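Local coordinates for protein putative phosphatase (Bacteroides thetaiotaomicron, PDB 3KYA) that is a putative phosphatase of unconfirmed activity that binds zinc in the crystal and carries an IPT/TIG domain, at residues F352-G366 / N400-T414. Residues are numbered along the deposited sequence; the frame is centred on the assembly and turned at random.
With EDO (1,2-ethanediol), chain F.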
ATOM      1  N   PHE A 352      -1.201  12.937 -15.318  1.00 13.78           N
ATOM      2  CA  PHE A 352      -1.223  12.470 -13.922  1.00 13.65           C
ATOM      3  C   PHE A 352      -1.009  10.958 -13.768  1.00 13.76           C
ATOM      4  O   PHE A 352      -0.006  10.538 -13.183  1.00 13.91           O
ATOM      5  CB  PHE A 352      -2.537  12.948 -13.255  1.00 14.20           C
ATOM      6  CG  PHE A 352      -2.679  12.532 -11.802  1.00 15.33           C
ATOM      7  CD1 PHE A 352      -1.688  12.832 -10.873  1.00 17.12           C
ATOM      8  CD2 PHE A 352      -3.819  11.869 -11.365  1.00 16.34           C
ATOM      9  CE1 PHE A 352      -1.822  12.442  -9.539  1.00 17.10           C
ATOM     10  CE2 PHE A 352      -3.948  11.468 -10.037  1.00 16.17           C
ATOM     11  CZ  PHE A 352      -2.962  11.766  -9.127  1.00 17.24           C
ATOM     12  N   VAL A 353      -1.935  10.137 -14.265  1.00 13.36           N
ATOM     13  CA  VAL A 353      -1.789   8.676 -14.186  1.00 13.47           C
ATOM     14  C   VAL A 353      -2.163   8.023 -15.510  1.00 14.13           C
ATOM     15  O   VAL A 353      -3.039   8.507 -16.220  1.00 14.09           O
ATOM     16  CB  VAL A 353      -2.632   8.041 -13.057  1.00 13.70           C
ATOM     17  CG1 VAL A 353      -2.104   8.456 -11.675  1.00 13.19           C
ATOM     18  CG2 VAL A 353      -4.115   8.399 -13.227  1.00 11.92           C
ATOM     19  N   GLY A 354      -1.489   6.919 -15.832  1.00 14.45           N
ATOM     20  CA  GLY A 354      -1.722   6.213 -17.081  1.00 14.89           C
ATOM     21  C   GLY A 354      -0.732   6.651 -18.150  1.00 15.64           C
ATOM     22  O   GLY A 354      -0.071   7.690 -18.013  1.00 15.84           O
ATOM     23  N   GLY A 355      -0.648   5.854 -19.217  1.00 16.34           N
ATOM     24  CA  GLY A 355       0.228   6.124 -20.343  1.00 17.21           C
ATOM     25  C   GLY A 355      -0.465   6.762 -21.532  1.00 17.55           C
ATOM     26  O   GLY A 355      -1.375   6.191 -22.108  1.00 17.25           O
ATOM     27  N   TYR A 356      -0.019   7.967 -21.866  1.00 18.71           N
ATOM     28  CA  TYR A 356      -0.455   8.732 -23.031  1.00 18.96           C
ATOM     29  C   TYR A 356      -0.516   7.854 -24.292  1.00 18.77           C
ATOM     30  O   TYR A 356       0.519   7.436 -24.804  1.00 17.89           O
ATOM     31  CB  TYR A 356       0.549   9.890 -23.225  1.00 19.51           C
ATOM     32  CG  TYR A 356       0.423  10.719 -24.484  1.00 20.33           C
ATOM     33  CD1 TYR A 356      -0.459  11.785 -24.555  1.00 23.18           C
ATOM     34  CD2 TYR A 356       1.256  10.486 -25.582  1.00 23.39           C
ATOM     35  CE1 TYR A 356      -0.557  12.569 -25.707  1.00 24.86           C
ATOM     36  CE2 TYR A 356       1.165  11.260 -26.736  1.00 24.17           C
ATOM     37  CZ  TYR A 356       0.258  12.302 -26.790  1.00 25.12           C
ATOM     38  OH  TYR A 356       0.157  13.074 -27.924  1.00 27.42           O
ATOM     39  N   LYS A 357      -1.732   7.578 -24.775  1.00 18.00           N
ATOM     40  CA  LYS A 357      -1.957   6.764 -25.983  1.00 18.10           C
ATOM     41  C   LYS A 357      -1.396   5.337 -25.886  1.00 17.62           C
ATOM     42  O   LYS A 357      -1.069   4.723 -26.910  1.00 17.33           O
ATOM     43  CB  LYS A 357      -1.382   7.452 -27.240  1.00 18.60           C
ATOM     44  CG  LYS A 357      -1.813   8.897 -27.413  1.00 20.59           C
ATOM     45  CD  LYS A 357      -1.375   9.505 -28.744  1.00 22.32           C
ATOM     46  CE  LYS A 357      -2.111   8.875 -29.920  1.00 23.68           C
ATOM     47  NZ  LYS A 357      -1.906   9.599 -31.218  1.00 24.14           N
ATOM     48  N   GLN A 358      -1.296   4.807 -24.673  1.00 16.68           N
ATOM     49  CA  GLN A 358      -0.764   3.466 -24.451  1.00 17.22           C
ATOM     50  C   GLN A 358      -1.699   2.651 -23.561  1.00 16.61           C
ATOM     51  O   GLN A 358      -1.599   2.707 -22.343  1.00 15.90           O
ATOM     52  CB  GLN A 358       0.625   3.562 -23.809  1.00 17.92           C
ATOM     53  CG  GLN A 358       1.612   4.390 -24.635  1.00 21.27           C
ATOM     54  CD  GLN A 358       2.801   4.906 -23.829  1.00 27.57           C
ATOM     55  OE1 GLN A 358       3.529   4.132 -23.190  1.00 31.30           O
ATOM     56  NE2 GLN A 358       3.029   6.228 -23.893  1.00 30.77           N
ATOM     57  N   SER A 359      -2.603   1.895 -24.178  1.00 16.19           N
ATOM     58  CA  SER A 359      -3.522   1.042 -23.436  1.00 16.08           C
ATOM     59  C   SER A 359      -2.798  -0.123 -22.759  1.00 16.06           C
ATOM     60  O   SER A 359      -1.768  -0.599 -23.243  1.00 15.71           O
ATOM     61  CB  SER A 359      -4.604   0.476 -24.359  1.00 16.10           C
ATOM     62  OG  SER A 359      -4.062  -0.362 -25.362  1.00 16.38           O
ATOM     63  N   GLY A 360      -3.347  -0.577 -21.637  1.00 15.54           N
ATOM     64  CA  GLY A 360      -2.801  -1.728 -20.923  1.00 15.52           C
ATOM     65  C   GLY A 360      -3.482  -1.949 -19.584  1.00 15.23           C
ATOM     66  O   GLY A 360      -4.501  -1.336 -19.287  1.00 14.75           O
ATOM     67  N   TYR A 361      -2.911  -2.853 -18.797  1.00 15.31           N
ATOM     68  CA  TYR A 361      -3.370  -3.109 -17.440  1.00 15.19           C
ATOM     69  C   TYR A 361      -2.147  -3.256 -16.537  1.00 15.34           C
ATOM     70  O   TYR A 361      -1.443  -4.275 -16.578  1.00 15.44           O
ATOM     71  CB  TYR A 361      -4.259  -4.348 -17.365  1.00 15.46           C
ATOM     72  CG  TYR A 361      -4.628  -4.682 -15.940  1.00 14.83           C
ATOM     73  CD1 TYR A 361      -5.424  -3.823 -15.197  1.00 15.27           C
ATOM     74  CD2 TYR A 361      -4.169  -5.842 -15.330  1.00 16.03           C
ATOM     75  CE1 TYR A 361      -5.751  -4.106 -13.875  1.00 15.55           C
ATOM     76  CE2 TYR A 361      -4.502  -6.137 -14.012  1.00 16.66           C
ATOM     77  CZ  TYR A 361      -5.297  -5.266 -13.295  1.00 15.52           C
ATOM     78  OH  TYR A 361      -5.615  -5.550 -11.985  1.00 15.14           O
ATOM     79  N   ARG A 362      -1.873  -2.228 -15.738  1.00 15.33           N
ATOM     80  CA  ARG A 362      -0.738  -2.259 -14.827  1.00 15.24           C
ATOM     81  C   ARG A 362      -0.928  -1.314 -13.669  1.00 14.85           C
ATOM     82  O   ARG A 362      -1.085  -0.097 -13.855  1.00 14.41           O
ATOM     83  CB  ARG A 362       0.568  -1.888 -15.552  1.00 15.68           C
ATOM     84  CG  ARG A 362       1.794  -1.976 -14.658  1.00 17.72           C
ATOM     85  CD  ARG A 362       3.060  -1.524 -15.362  1.00 20.79           C
ATOM     86  NE  ARG A 362       4.210  -1.636 -14.470  1.00 24.00           N
ATOM     87  CZ  ARG A 362       5.017  -2.697 -14.386  1.00 26.60           C
ATOM     88  NH1 ARG A 362       4.834  -3.769 -15.157  1.00 26.73           N
ATOM     89  NH2 ARG A 362       6.033  -2.684 -13.531  1.00 27.90           N
ATOM     90  N   ASP A 363      -0.927  -1.884 -12.474  1.00 15.00           N
ATOM     91  CA  ASP A 363      -0.956  -1.100 -11.256  1.00 15.26           C
ATOM     92  C   ASP A 363       0.467  -0.612 -11.014  1.00 15.72           C
ATOM     93  O   ASP A 363       1.410  -1.410 -10.981  1.00 15.83           O
ATOM     94  CB  ASP A 363      -1.497  -1.922 -10.093  1.00 15.25           C
ATOM     95  CG  ASP A 363      -2.994  -2.176 -10.221  1.00 15.88           C
ATOM     96  OD1 ASP A 363      -3.709  -1.276 -10.732  1.00 15.87           O
ATOM     97  OD2 ASP A 363      -3.451  -3.256  -9.804  1.00 17.85           O
ATOM     98  N   ASP A 364       0.612   0.705 -10.895  1.00 16.19           N
ATOM     99  CA  ASP A 364       1.909   1.349 -10.698  1.00 16.56           C
ATOM    100  C   ASP A 364       1.651   2.824 -10.321  1.00 16.72           C
ATOM    101  O   ASP A 364       0.496   3.217 -10.095  1.00 16.40           O
ATOM    102  CB  ASP A 364       2.749   1.235 -11.973  1.00 16.60           C
ATOM    103  CG  ASP A 364       4.252   1.200 -11.703  1.00 17.51           C
ATOM    104  OD1 ASP A 364       4.723   1.793 -10.708  1.00 16.75           O
ATOM    105  OD2 ASP A 364       4.956   0.568 -12.508  1.00 18.68           O
ATOM    106  N   VAL A 365       2.715   3.627 -10.260  1.00 16.55           N
ATOM    107  CA  VAL A 365       2.638   5.032  -9.875  1.00 16.72           C
ATOM    108  C   VAL A 365       2.661   5.941 -11.091  1.00 16.19           C
ATOM    109  O   VAL A 365       3.447   5.735 -12.024  1.00 15.61           O
ATOM    110  CB  VAL A 365       3.854   5.425  -8.965  1.00 17.24           C
ATOM    111  CG1 VAL A 365       3.773   6.900  -8.531  1.00 17.75           C
ATOM    112  CG2 VAL A 365       3.927   4.521  -7.757  1.00 17.21           C
ATOM    113  N   GLY A 366       1.822   6.968 -11.067  1.00 15.40           N
ATOM    114  CA  GLY A 366       1.795   7.978 -12.122  1.00 15.45           C
ATOM    115  C   GLY A 366       1.667   7.475 -13.551  1.00 15.53           C
ATOM    116  O   GLY A 366       0.822   6.620 -13.843  1.00 15.06           O
ATOM    117  N   ASN A 400     -10.613  -3.321 -18.958  1.00 13.44           N
ATOM    118  CA  ASN A 400      -9.935  -4.167 -17.971  1.00 13.65           C
ATOM    119  C   ASN A 400     -10.926  -4.764 -16.959  1.00 13.43           C
ATOM    120  O   ASN A 400     -10.513  -5.412 -16.008  1.00 13.59           O
ATOM    121  CB  ASN A 400      -8.814  -3.410 -17.270  1.00 13.16           C
ATOM    122  CG  ASN A 400      -7.650  -3.126 -18.193  1.00 13.91           C
ATOM    123  OD1 ASN A 400      -7.337  -3.935 -19.071  1.00 14.43           O
ATOM    124  ND2 ASN A 400      -7.007  -1.973 -18.012  1.00 12.60           N
ATOM    125  N   PHE A 401     -12.221  -4.529 -17.166  1.00 13.57           N
ATOM    126  CA  PHE A 401     -13.280  -5.173 -16.386  1.00 13.78           C
ATOM    127  C   PHE A 401     -13.146  -5.030 -14.865  1.00 13.60           C
ATOM    128  O   PHE A 401     -13.377  -5.991 -14.115  1.00 13.51           O
ATOM    129  CB  PHE A 401     -13.321  -6.666 -16.746  1.00 13.95           C
ATOM    130  CG  PHE A 401     -13.032  -6.960 -18.218  1.00 14.59           C
ATOM    131  CD1 PHE A 401     -13.865  -6.481 -19.223  1.00 14.80           C
ATOM    132  CD2 PHE A 401     -11.944  -7.744 -18.574  1.00 15.53           C
ATOM    133  CE1 PHE A 401     -13.603  -6.762 -20.564  1.00 15.38           C
ATOM    134  CE2 PHE A 401     -11.663  -8.037 -19.913  1.00 15.65           C
ATOM    135  CZ  PHE A 401     -12.497  -7.554 -20.916  1.00 15.63           C
ATOM    136  N   CYS A 402     -12.794  -3.836 -14.404  1.00 13.97           N
ATOM    137  CA  CYS A 402     -12.606  -3.617 -12.975  1.00 13.88           C
ATOM    138  C   CYS A 402     -12.756  -2.156 -12.543  1.00 13.40           C
ATOM    139  O   CYS A 402     -12.820  -1.243 -13.368  1.00 12.66           O
ATOM    140  CB  CYS A 402     -11.223  -4.132 -12.575  1.00 14.09           C
ATOM    141  SG  CYS A 402      -9.845  -3.253 -13.368  1.00 14.10           S
ATOM    142  N   VAL A 403     -12.844  -1.979 -11.231  1.00 13.09           N
ATOM    143  CA  VAL A 403     -12.824  -0.676 -10.593  1.00 12.98           C
ATOM    144  C   VAL A 403     -11.386  -0.486 -10.088  1.00 12.84           C
ATOM    145  O   VAL A 403     -10.852  -1.369  -9.390  1.00 13.70           O
ATOM    146  CB  VAL A 403     -13.796  -0.592  -9.401  1.00 13.44           C
ATOM    147  CG1 VAL A 403     -13.695   0.774  -8.720  1.00 13.55           C
ATOM    148  CG2 VAL A 403     -15.258  -0.873  -9.840  1.00 12.83           C
ATOM    149  N   ARG A 404     -10.746   0.616 -10.472  1.00 12.65           N
ATOM    150  CA  ARG A 404      -9.383   0.955 -10.015  1.00 13.18           C
ATOM    151  C   ARG A 404      -9.463   2.097  -8.993  1.00 13.11           C
ATOM    152  O   ARG A 404     -10.452   2.855  -8.960  1.00 13.39           O
ATOM    153  CB  ARG A 404      -8.476   1.418 -11.170  1.00 13.14           C
ATOM    154  CG  ARG A 404      -8.444   0.588 -12.442  1.00 14.89           C
ATOM    155  CD  ARG A 404      -7.573  -0.661 -12.412  1.00 15.17           C
ATOM    156  NE  ARG A 404      -6.125  -0.428 -12.324  1.00 13.03           N
ATOM    157  CZ  ARG A 404      -5.313  -0.147 -13.351  1.00 13.63           C
ATOM    158  NH1 ARG A 404      -5.782   0.008 -14.585  1.00 12.75           N
ATOM    159  NH2 ARG A 404      -4.000   0.015 -13.132  1.00 13.74           N
ATOM    160  N   LYS A 405      -8.418   2.218  -8.176  1.00 13.44           N
ATOM    161  CA  LYS A 405      -8.284   3.241  -7.152  1.00 13.45           C
ATOM    162  C   LYS A 405      -7.032   4.069  -7.443  1.00 13.94           C
ATOM    163  O   LYS A 405      -6.006   3.514  -7.839  1.00 13.62           O
ATOM    164  CB  LYS A 405      -8.145   2.594  -5.768  1.00 13.85           C
ATOM    165  CG  LYS A 405      -7.937   3.572  -4.613  1.00 14.40           C
ATOM    166  CD  LYS A 405      -7.695   2.819  -3.313  1.00 16.44           C
ATOM    167  CE  LYS A 405      -7.190   3.713  -2.214  1.00 17.81           C
ATOM    168  NZ  LYS A 405      -6.774   2.922  -1.002  1.00 18.84           N
ATOM    169  N   VAL A 406      -7.140   5.382  -7.258  1.00 14.02           N
ATOM    170  CA  VAL A 406      -6.045   6.321  -7.471  1.00 13.82           C
ATOM    171  C   VAL A 406      -5.894   7.197  -6.231  1.00 14.00           C
ATOM    172  O   VAL A 406      -6.819   7.948  -5.876  1.00 13.04           O
ATOM    173  CB  VAL A 406      -6.281   7.256  -8.712  1.00 14.10           C
ATOM    174  CG1 VAL A 406      -5.063   8.169  -8.942  1.00 12.93           C
ATOM    175  CG2 VAL A 406      -6.573   6.444  -9.992  1.00 12.89           C
ATOM    176  N   THR A 407      -4.746   7.101  -5.560  1.00 14.31           N
ATOM    177  CA  THR A 407      -4.481   7.943  -4.409  1.00 14.87           C
ATOM    178  C   THR A 407      -4.101   9.336  -4.920  1.00 15.39           C
ATOM    179  O   THR A 407      -3.743   9.488  -6.083  1.00 16.47           O
ATOM    180  CB  THR A 407      -3.356   7.380  -3.510  1.00 14.95           C
ATOM    181  OG1 THR A 407      -2.119   7.338  -4.234  1.00 14.80           O
ATOM    182  CG2 THR A 407      -3.719   5.984  -3.007  1.00 14.28           C
ATOM    183  N   PRO A 408      -4.179  10.359  -4.061  1.00 15.73           N
ATOM    184  CA  PRO A 408      -3.823  11.721  -4.474  1.00 16.08           C
ATOM    185  C   PRO A 408      -2.390  11.841  -5.002  1.00 16.22           C
ATOM    186  O   PRO A 408      -2.125  12.699  -5.831  1.00 16.28           O
ATOM    187  CB  PRO A 408      -3.972  12.527  -3.188  1.00 16.45           C
ATOM    188  CG  PRO A 408      -4.973  11.804  -2.422  1.00 16.34           C
ATOM    189  CD  PRO A 408      -4.748  10.344  -2.704  1.00 15.64           C
ATOM    190  N   GLU A 409      -1.510  10.960  -4.537  1.00 16.39           N
ATOM    191  CA  GLU A 409      -0.102  10.923  -4.941  1.00 17.04           C
ATOM    192  C   GLU A 409       0.104  10.255  -6.304  1.00 16.52           C
ATOM    193  O   GLU A 409       1.206  10.299  -6.862  1.00 16.85           O
ATOM    194  CB  GLU A 409       0.746  10.185  -3.880  1.00 17.44           C
ATOM    195  CG  GLU A 409       0.825  10.860  -2.490  1.00 19.48           C
ATOM    196  CD  GLU A 409      -0.468  10.821  -1.665  1.00 24.31           C
ATOM    197  OE1 GLU A 409      -1.400  10.035  -1.990  1.00 23.32           O
ATOM    198  OE2 GLU A 409      -0.544  11.591  -0.663  1.00 27.43           O
ATOM    199  N   GLY A 410      -0.941   9.620  -6.832  1.00 15.99           N
ATOM    200  CA  GLY A 410      -0.884   8.969  -8.132  1.00 15.95           C
ATOM    201  C   GLY A 410      -0.619   7.475  -8.134  1.00 15.46           C
ATOM    202  O   GLY A 410      -0.277   6.912  -9.172  1.00 16.39           O
ATOM    203  N   ILE A 411      -0.766   6.812  -6.994  1.00 14.87           N
ATOM    204  CA  ILE A 411      -0.619   5.360  -6.972  1.00 14.87           C
ATOM    205  C   ILE A 411      -1.944   4.721  -7.439  1.00 14.29           C
ATOM    206  O   ILE A 411      -3.003   4.976  -6.854  1.00 14.13           O
ATOM    207  CB  ILE A 411      -0.218   4.825  -5.596  1.00 15.43           C
ATOM    208  CG1 ILE A 411       1.139   5.407  -5.178  1.00 16.40           C
ATOM    209  CG2 ILE A 411      -0.133   3.312  -5.622  1.00 15.49           C
ATOM    210  CD1 ILE A 411       1.722   4.793  -3.897  1.00 18.24           C
ATOM    211  N   VAL A 412      -1.866   3.925  -8.505  1.00 14.00           N
ATOM    212  CA  VAL A 412      -3.017   3.239  -9.060  1.00 13.53           C
ATOM    213  C   VAL A 412      -3.012   1.769  -8.640  1.00 13.77           C
ATOM    214  O   VAL A 412      -2.007   1.070  -8.779  1.00 12.75           O
ATOM    215  CB  VAL A 412      -3.066   3.328 -10.594  1.00 13.57           C
ATOM    216  CG1 VAL A 412      -4.391   2.714 -11.134  1.00 12.66           C
ATOM    217  CG2 VAL A 412      -2.911   4.784 -11.053  1.00 13.11           C
ATOM    218  N   SER A 413      -4.158   1.315  -8.133  1.00 13.97           N
ATOM    219  CA  SER A 413      -4.346  -0.075  -7.723  1.00 14.39           C
ATOM    220  C   SER A 413      -5.677  -0.610  -8.281  1.00 14.45           C
ATOM    221  O   SER A 413      -6.422   0.125  -8.947  1.00 14.53           O
ATOM    222  CB  SER A 413      -4.312  -0.192  -6.200  1.00 14.61           C
ATOM    223  OG  SER A 413      -5.334   0.580  -5.603  1.00 16.00           O
ATOM    224  N   THR A 414      -5.946  -1.891  -8.042  1.00 14.14           N
ATOM    225  CA  THR A 414      -7.184  -2.509  -8.489  1.00 14.32           C
ATOM    226  C   THR A 414      -8.014  -2.762  -7.243  1.00 14.74           C
ATOM    227  O   THR A 414      -7.558  -3.446  -6.321  1.00 15.40           O
ATOM    228  CB  THR A 414      -6.937  -3.795  -9.279  1.00 14.01           C
ATOM    229  OG1 THR A 414      -6.184  -3.482 -10.458  1.00 14.98           O
ATOM    230  CG2 THR A 414      -8.257  -4.434  -9.707  1.00 13.95           C
TER
HETATM  231  C1  EDO F   5      -1.872  -6.301 -11.204  1.00 38.06           C
HETATM  232  O1  EDO F   5      -2.273  -5.511 -10.071  1.00 40.40           O
HETATM  233  C2  EDO F   5      -1.540  -5.415 -12.407  1.00 36.37           C
HETATM  234  O2  EDO F   5      -0.367  -4.628 -12.166  1.00 32.50           O
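Tyr361 and Asp363 both reach Thr414, whose OG1 links them: Thr414 OG1 accepts from Tyr361 OH at 2.6 Å and in turn donates to the syn lone pair of Asp363 OD2 at 2.8 Å. The other carboxylate oxygen takes the salt bridge, Arg404 NH2 to Asp363 OD1 at 2.7 Å, entering from above the carboxylate plane; Arg404 NE adds a weak bond to the same oxygen. Bends at chi2 and chi3 fold Arg404 back, so that CE1 of Tyr361 lies over one guanidinium face, with the two planes 66° apart. Asp397 holds NH1 from strand 391-397 and so helps fix the group's rotation. The phenol gets there because Tyr361 CG is trans to the backbone N (chi1 175°). An alanine here removes the ring and its hydroxyl, which would probably leave the Thr414 hydroxyl freer to turn and open a gap beside one face of the Arg404 guanidinium. Beside the ring, Asn400 ND2, also bonded to Asp397, gives Gly360 O a hydrogen bond of 2.9 Å.

At the other end the contact turns apolar. Phe352 CE2 meets Val406 CG1 at 3.7 Å, the two side chains running past each other in opposite directions, while Val353 CG1 packs against Val412 CG2 at 3.8 Å. Between these regions, Val412 N to Asp364 O (2.9 Å) and Gly366 N to Gly410 O bracket the single bridge between Val365 and Ile411. The loop between consecutive four-stranded antiparallel sheets thus lies along outer strand 412-415 of the second, an inter-blade packing consistent with a beta-propeller.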